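Local atomic coordinates of AxyAgu115A (Amphibacillus xylanus NBRC 15112, PDB entry 6NPS), a protein that belongs to glycoside hydrolase family 115 and, as an alpha-glucuronidase, probably removes glucuronic acid groups from the xylan of plant cell walls. Residues E861-L866 and V945-G950; P417-W422 and V643-D648. The protein carries 3 engineered substitutions. One frame throughout, in Å; residues are numbered along the deposited sequence.

Interaction 1 (E861-L866 and V945-G950); sequences ELEFYL and VIYPDG
The Y947 ring takes E861 on one face and E863 at an edge: E861 CB sits 3.8 Å from the centroid of the Y947 ring, a CH-pi contact shifted toward the rim, while E863 OE1 stops 3.9 Å from Y947 CE1 near the ring plane. The ring gets there because Y947 CG lies between the backbone N and the carbonyl carbon (chi1 51°), which carries it across to the neighbouring strand. Farther along, Y865 CE1 meets V945 CG2 obliquely at 3.6 Å. On the other side of the sheet L862 CD1 lies alongside I946 CG1, 3.7 Å away. Between the two faces, E861 with Y947 and E863 with V945 form antiparallel hydrogen-bonded pairs, the shortest of the four bonds running from E861 N to Y947 O at 2.8 Å. An alanine in place of Y947 would probably open a gap over E861 CB and take away the ring edge beside E863 OE1. One water donates to both E861 OE2 and D949 OD2 and accepts from G950 N. With K920 in a salt bridge to E861, two carboxylates can probably tolerate closeness where strand 940-948 of the C-terminal domain runs out into its turn.

Interaction 2 (P417-W422 and V643-D648); sequences PVSYEW and VHWNED
S419 and W645 join two irregular loops through one backbone carbonyl, the nearest pair of CA atoms being those of V418 and W645, 4.1 Å apart. W645 O accepts twice: from S419 N at 3.0 Å, in the carbonyl plane, and from S419 OG at 2.8 Å, from a position 38° above that plane. The hydroxyl can share the acceptor because OG lies beside its own backbone N (chi1 -54°), which sets both donors toward the same oxygen. From there S419 OG also borders the indole, 3.6 Å from W645 CE3 at the ring edge. Two residues ahead of S419, P417 O receives a CA-H...O contact from W645 CA at 3.3 Å. Within the second loop, N646 CB lies over one face of the indole, toward its rim, and N646 ND2 gives a weak bond to D648 OD2.

G415 N donates to S419 OG, and H414 meets W645 edge-to-face, so residues just ahead of 417-422 in the same loop touch both partners. The second subunit approaches 643-648 as well: its W682 meets W645 edge-to-face, its H683 stacks on H644 and bonds N646 OD1, and its K663 pairs with E647. A single serine thus grips the carbonyl with two donors while its hydroxyl accepts a bond from its own loop, and this small polar junction ties a beta-alpha loop of the TIM barrel to a loop at the dimer interface.

Along the chain the two contacts are in series, interaction 2 closing before interaction 1 opens. Their centres lie 33 Å apart, their nearest atoms about 15 Å, and they do not touch. Interaction 2 spans 220 intervening residues, mostly helix, to bring a TIM-barrel loop against the loop between helix 601-629 and strand 655-657, beside the second subunit. Interaction 1 spans 78 residues and pairs two strands within the C-terminal domain. Helix 904-912 provides a bridge: it packs on P417 and V418, and leads to strand 915-923, which pairs with strand 858-866. Long-range contacts thus build the C-terminal domain from within and join distant parts of the chain beside it.

Interaction 1 (E861-L866 and V945-G950)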
# COMPACT_ATOMS: atom_id res chain seq x y z
N GLU A 861 -22.81 -18.26 -10.74
CA GLU A 861 -22.70 -16.90 -11.23
C GLU A 861 -22.28 -16.95 -12.69
O GLU A 861 -21.35 -17.67 -13.06
CB GLU A 861 -21.70 -16.08 -10.42
CG GLU A 861 -22.15 -15.80 -9.00
CD GLU A 861 -23.03 -14.56 -8.86
OE1 GLU A 861 -23.65 -14.13 -9.87
OE2 GLU A 861 -23.11 -14.00 -7.74
N LEU A 862 -22.99 -16.18 -13.52
CA LEU A 862 -22.70 -16.04 -14.94
C LEU A 862 -22.30 -14.58 -15.14
O LEU A 862 -23.11 -13.68 -14.95
CB LEU A 862 -23.92 -16.43 -15.78
CG LEU A 862 -23.90 -16.17 -17.28
CD1 LEU A 862 -22.99 -17.15 -17.96
CD2 LEU A 862 -25.32 -16.29 -17.84
N GLU A 863 -21.05 -14.37 -15.50
CA GLU A 863 -20.49 -13.04 -15.63
C GLU A 863 -20.12 -12.79 -17.09
O GLU A 863 -19.45 -13.61 -17.72
CB GLU A 863 -19.26 -12.91 -14.73
CG GLU A 863 -18.53 -11.57 -14.87
CD GLU A 863 -17.39 -11.43 -13.87
OE1 GLU A 863 -16.72 -12.44 -13.56
OE2 GLU A 863 -17.18 -10.30 -13.37
N PHE A 864 -20.59 -11.67 -17.62
CA PHE A 864 -20.24 -11.26 -18.97
C PHE A 864 -19.17 -10.19 -18.89
O PHE A 864 -19.24 -9.28 -18.06
CB PHE A 864 -21.45 -10.67 -19.70
CG PHE A 864 -22.51 -11.65 -20.02
CD1 PHE A 864 -22.26 -13.01 -20.00
CD2 PHE A 864 -23.78 -11.20 -20.40
CE1 PHE A 864 -23.27 -13.91 -20.31
CE2 PHE A 864 -24.78 -12.10 -20.72
CZ PHE A 864 -24.53 -13.45 -20.67
N TYR A 865 -18.22 -10.27 -19.80
CA TYR A 865 -17.30 -9.17 -20.06
C TYR A 865 -17.75 -8.52 -21.37
O TYR A 865 -17.78 -9.18 -22.41
CB TYR A 865 -15.86 -9.69 -20.19
CG TYR A 865 -15.23 -10.09 -18.86
CD1 TYR A 865 -15.74 -11.15 -18.11
CD2 TYR A 865 -14.11 -9.42 -18.38
CE1 TYR A 865 -15.13 -11.54 -16.89
CE2 TYR A 865 -13.51 -9.78 -17.19
CZ TYR A 865 -14.02 -10.85 -16.45
OH TYR A 865 -13.43 -11.20 -15.26
N LEU A 866 -18.11 -7.24 -21.31
CA LEU A 866 -18.70 -6.54 -22.45
C LEU A 866 -17.92 -5.29 -22.81
O LEU A 866 -17.39 -4.60 -21.93
CB LEU A 866 -20.15 -6.11 -22.17
CG LEU A 866 -21.11 -7.18 -21.68
CD1 LEU A 866 -22.36 -6.54 -21.14
CD2 LEU A 866 -21.43 -8.13 -22.85
N VAL A 945 -17.67 -15.88 -17.94
CA VAL A 945 -17.07 -16.63 -16.84
C VAL A 945 -18.20 -17.21 -16.00
O VAL A 945 -19.16 -16.50 -15.69
CB VAL A 945 -16.15 -15.74 -16.00
CG1 VAL A 945 -15.56 -16.54 -14.85
CG2 VAL A 945 -15.05 -15.14 -16.89
N ILE A 946 -18.08 -18.49 -15.62
CA ILE A 946 -19.10 -19.19 -14.84
C ILE A 946 -18.42 -19.84 -13.63
O ILE A 946 -17.41 -20.53 -13.78
CB ILE A 946 -19.84 -20.25 -15.69
CG1 ILE A 946 -20.45 -19.62 -16.97
CG2 ILE A 946 -20.91 -20.97 -14.86
CD1 ILE A 946 -20.92 -20.69 -18.04
N TYR A 947 -19.00 -19.66 -12.45
CA TYR A 947 -18.38 -20.17 -11.23
C TYR A 947 -19.46 -20.33 -10.18
O TYR A 947 -20.51 -19.70 -10.28
CB TYR A 947 -17.25 -19.25 -10.73
CG TYR A 947 -17.61 -17.79 -10.58
CD1 TYR A 947 -17.48 -16.91 -11.64
CD2 TYR A 947 -18.08 -17.29 -9.36
CE1 TYR A 947 -17.80 -15.56 -11.51
CE2 TYR A 947 -18.41 -15.94 -9.23
CZ TYR A 947 -18.25 -15.08 -10.30
OH TYR A 947 -18.57 -13.75 -10.18
N PRO A 948 -19.26 -21.21 -9.20
CA PRO A 948 -20.36 -21.49 -8.26
C PRO A 948 -20.67 -20.25 -7.42
O PRO A 948 -19.81 -19.39 -7.19
CB PRO A 948 -19.84 -22.67 -7.41
CG PRO A 948 -18.45 -23.00 -7.91
CD PRO A 948 -18.17 -22.21 -9.15
N ASP A 949 -21.93 -20.15 -7.01
CA ASP A 949 -22.38 -19.06 -6.16
C ASP A 949 -21.47 -18.91 -4.94
O ASP A 949 -21.23 -19.87 -4.20
CB ASP A 949 -23.82 -19.33 -5.70
CG ASP A 949 -24.49 -18.09 -5.15
OD1 ASP A 949 -25.60 -18.22 -4.57
OD2 ASP A 949 -23.92 -16.99 -5.30
N GLY A 950 -20.98 -17.69 -4.72
CA GLY A 950 -20.19 -17.41 -3.53
C GLY A 950 -18.70 -17.63 -3.65
O GLY A 950 -17.96 -17.28 -2.72
O HOH W 1 -21.60 -15.32 -5.96

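Interaction 2 (P417-W422 and V643-D648)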
# COMPACT_ATOMS: atom_id res chain seq x y z
N PRO A 417 -12.55 10.70 -17.28
CA PRO A 417 -11.87 10.52 -15.97
C PRO A 417 -10.36 10.75 -16.03
O PRO A 417 -9.79 11.12 -15.01
CB PRO A 417 -12.16 9.03 -15.61
CG PRO A 417 -13.35 8.67 -16.40
CD PRO A 417 -13.25 9.46 -17.70
N VAL A 418 -9.71 10.47 -17.16
CA VAL A 418 -8.27 10.67 -17.38
C VAL A 418 -8.11 11.13 -18.83
O VAL A 418 -8.62 10.48 -19.76
CB VAL A 418 -7.42 9.38 -17.18
CG1 VAL A 418 -5.88 9.72 -17.22
CG2 VAL A 418 -7.80 8.60 -15.89
N SER A 419 -7.34 12.18 -19.04
CA SER A 419 -7.09 12.68 -20.38
C SER A 419 -6.25 11.68 -21.16
O SER A 419 -5.56 10.83 -20.58
CB SER A 419 -6.38 14.04 -20.35
OG SER A 419 -7.11 14.97 -19.55
N TYR A 420 -6.33 11.77 -22.48
CA TYR A 420 -5.42 11.02 -23.34
C TYR A 420 -5.06 11.91 -24.52
O TYR A 420 -5.92 12.28 -25.35
CB TYR A 420 -6.01 9.67 -23.78
CG TYR A 420 -7.36 9.72 -24.45
CD1 TYR A 420 -8.53 9.90 -23.72
CD2 TYR A 420 -7.45 9.50 -25.82
CE1 TYR A 420 -9.76 9.94 -24.36
CE2 TYR A 420 -8.66 9.53 -26.47
CZ TYR A 420 -9.81 9.74 -25.74
OH TYR A 420 -11.00 9.76 -26.42
N GLU A 421 -3.80 12.30 -24.55
CA GLU A 421 -3.40 13.36 -25.47
C GLU A 421 -1.97 13.23 -25.96
O GLU A 421 -1.49 14.17 -26.60
CB GLU A 421 -3.52 14.76 -24.82
CG GLU A 421 -4.77 15.05 -24.00
CD GLU A 421 -4.77 16.48 -23.43
OE1 GLU A 421 -4.68 17.44 -24.23
OE2 GLU A 421 -4.85 16.64 -22.20
N TRP A 422 -1.25 12.14 -25.66
CA TRP A 422 0.18 12.12 -25.95
C TRP A 422 0.47 11.44 -27.30
O TRP A 422 0.97 12.06 -28.24
CB TRP A 422 0.90 11.41 -24.79
CG TRP A 422 2.36 11.23 -24.98
CD1 TRP A 422 3.26 12.18 -25.33
CD2 TRP A 422 3.09 10.02 -24.81
NE1 TRP A 422 4.52 11.64 -25.39
CE2 TRP A 422 4.45 10.31 -25.08
CE3 TRP A 422 2.72 8.71 -24.48
CZ2 TRP A 422 5.45 9.34 -25.03
CZ3 TRP A 422 3.73 7.73 -24.43
CH2 TRP A 422 5.08 8.05 -24.70
N VAL A 643 -2.57 11.15 -11.64
CA VAL A 643 -3.41 10.84 -10.48
C VAL A 643 -4.71 11.64 -10.51
O VAL A 643 -5.56 11.46 -9.62
CB VAL A 643 -2.68 11.12 -9.14
CG1 VAL A 643 -1.36 10.36 -9.08
CG2 VAL A 643 -2.46 12.58 -8.96
N HIS A 644 -4.84 12.60 -11.44
CA HIS A 644 -6.06 13.34 -11.67
C HIS A 644 -6.45 13.22 -13.13
O HIS A 644 -5.81 12.51 -13.91
CB HIS A 644 -5.87 14.82 -11.33
CG HIS A 644 -5.55 15.05 -9.88
ND1 HIS A 644 -6.40 14.66 -8.87
CD2 HIS A 644 -4.47 15.63 -9.27
CE1 HIS A 644 -5.88 15.01 -7.70
NE2 HIS A 644 -4.72 15.60 -7.92
N TRP A 645 -7.49 13.95 -13.50
CA TRP A 645 -7.91 13.89 -14.89
C TRP A 645 -6.87 14.55 -15.77
O TRP A 645 -6.69 14.14 -16.93
CB TRP A 645 -9.28 14.55 -15.02
CG TRP A 645 -9.29 15.98 -14.74
CD1 TRP A 645 -9.53 16.60 -13.53
CD2 TRP A 645 -9.08 17.03 -15.69
NE1 TRP A 645 -9.48 17.96 -13.70
CE2 TRP A 645 -9.21 18.24 -15.01
CE3 TRP A 645 -8.80 17.04 -17.08
CZ2 TRP A 645 -9.05 19.48 -15.66
CZ3 TRP A 645 -8.66 18.24 -17.72
CH2 TRP A 645 -8.78 19.46 -17.00
N ASN A 646 -6.18 15.57 -15.25
CA ASN A 646 -5.11 16.25 -15.96
C ASN A 646 -3.77 15.92 -15.31
O ASN A 646 -3.68 15.12 -14.36
CB ASN A 646 -5.38 17.75 -16.04
CG ASN A 646 -5.35 18.41 -14.67
OD1 ASN A 646 -5.34 17.71 -13.67
ND2 ASN A 646 -5.34 19.74 -14.62
N GLU A 647 -2.71 16.52 -15.83
CA GLU A 647 -1.34 16.20 -15.45
C GLU A 647 -0.93 16.73 -14.09
O GLU A 647 0.17 16.40 -13.63
CB GLU A 647 -0.38 16.79 -16.49
CG GLU A 647 -0.52 18.32 -16.58
CD GLU A 647 0.70 18.99 -17.17
OE1 GLU A 647 1.70 19.17 -16.45
OE2 GLU A 647 0.68 19.32 -18.37
N ASP A 648 -1.73 17.58 -13.45
CA ASP A 648 -1.36 18.12 -12.15
C ASP A 648 -1.00 16.99 -11.18
O ASP A 648 -1.76 16.03 -11.03
CB ASP A 648 -2.49 18.95 -11.55
CG ASP A 648 -2.82 20.15 -12.41
OD1 ASP A 648 -1.95 20.55 -13.22
OD2 ASP A 648 -3.94 20.67 -12.29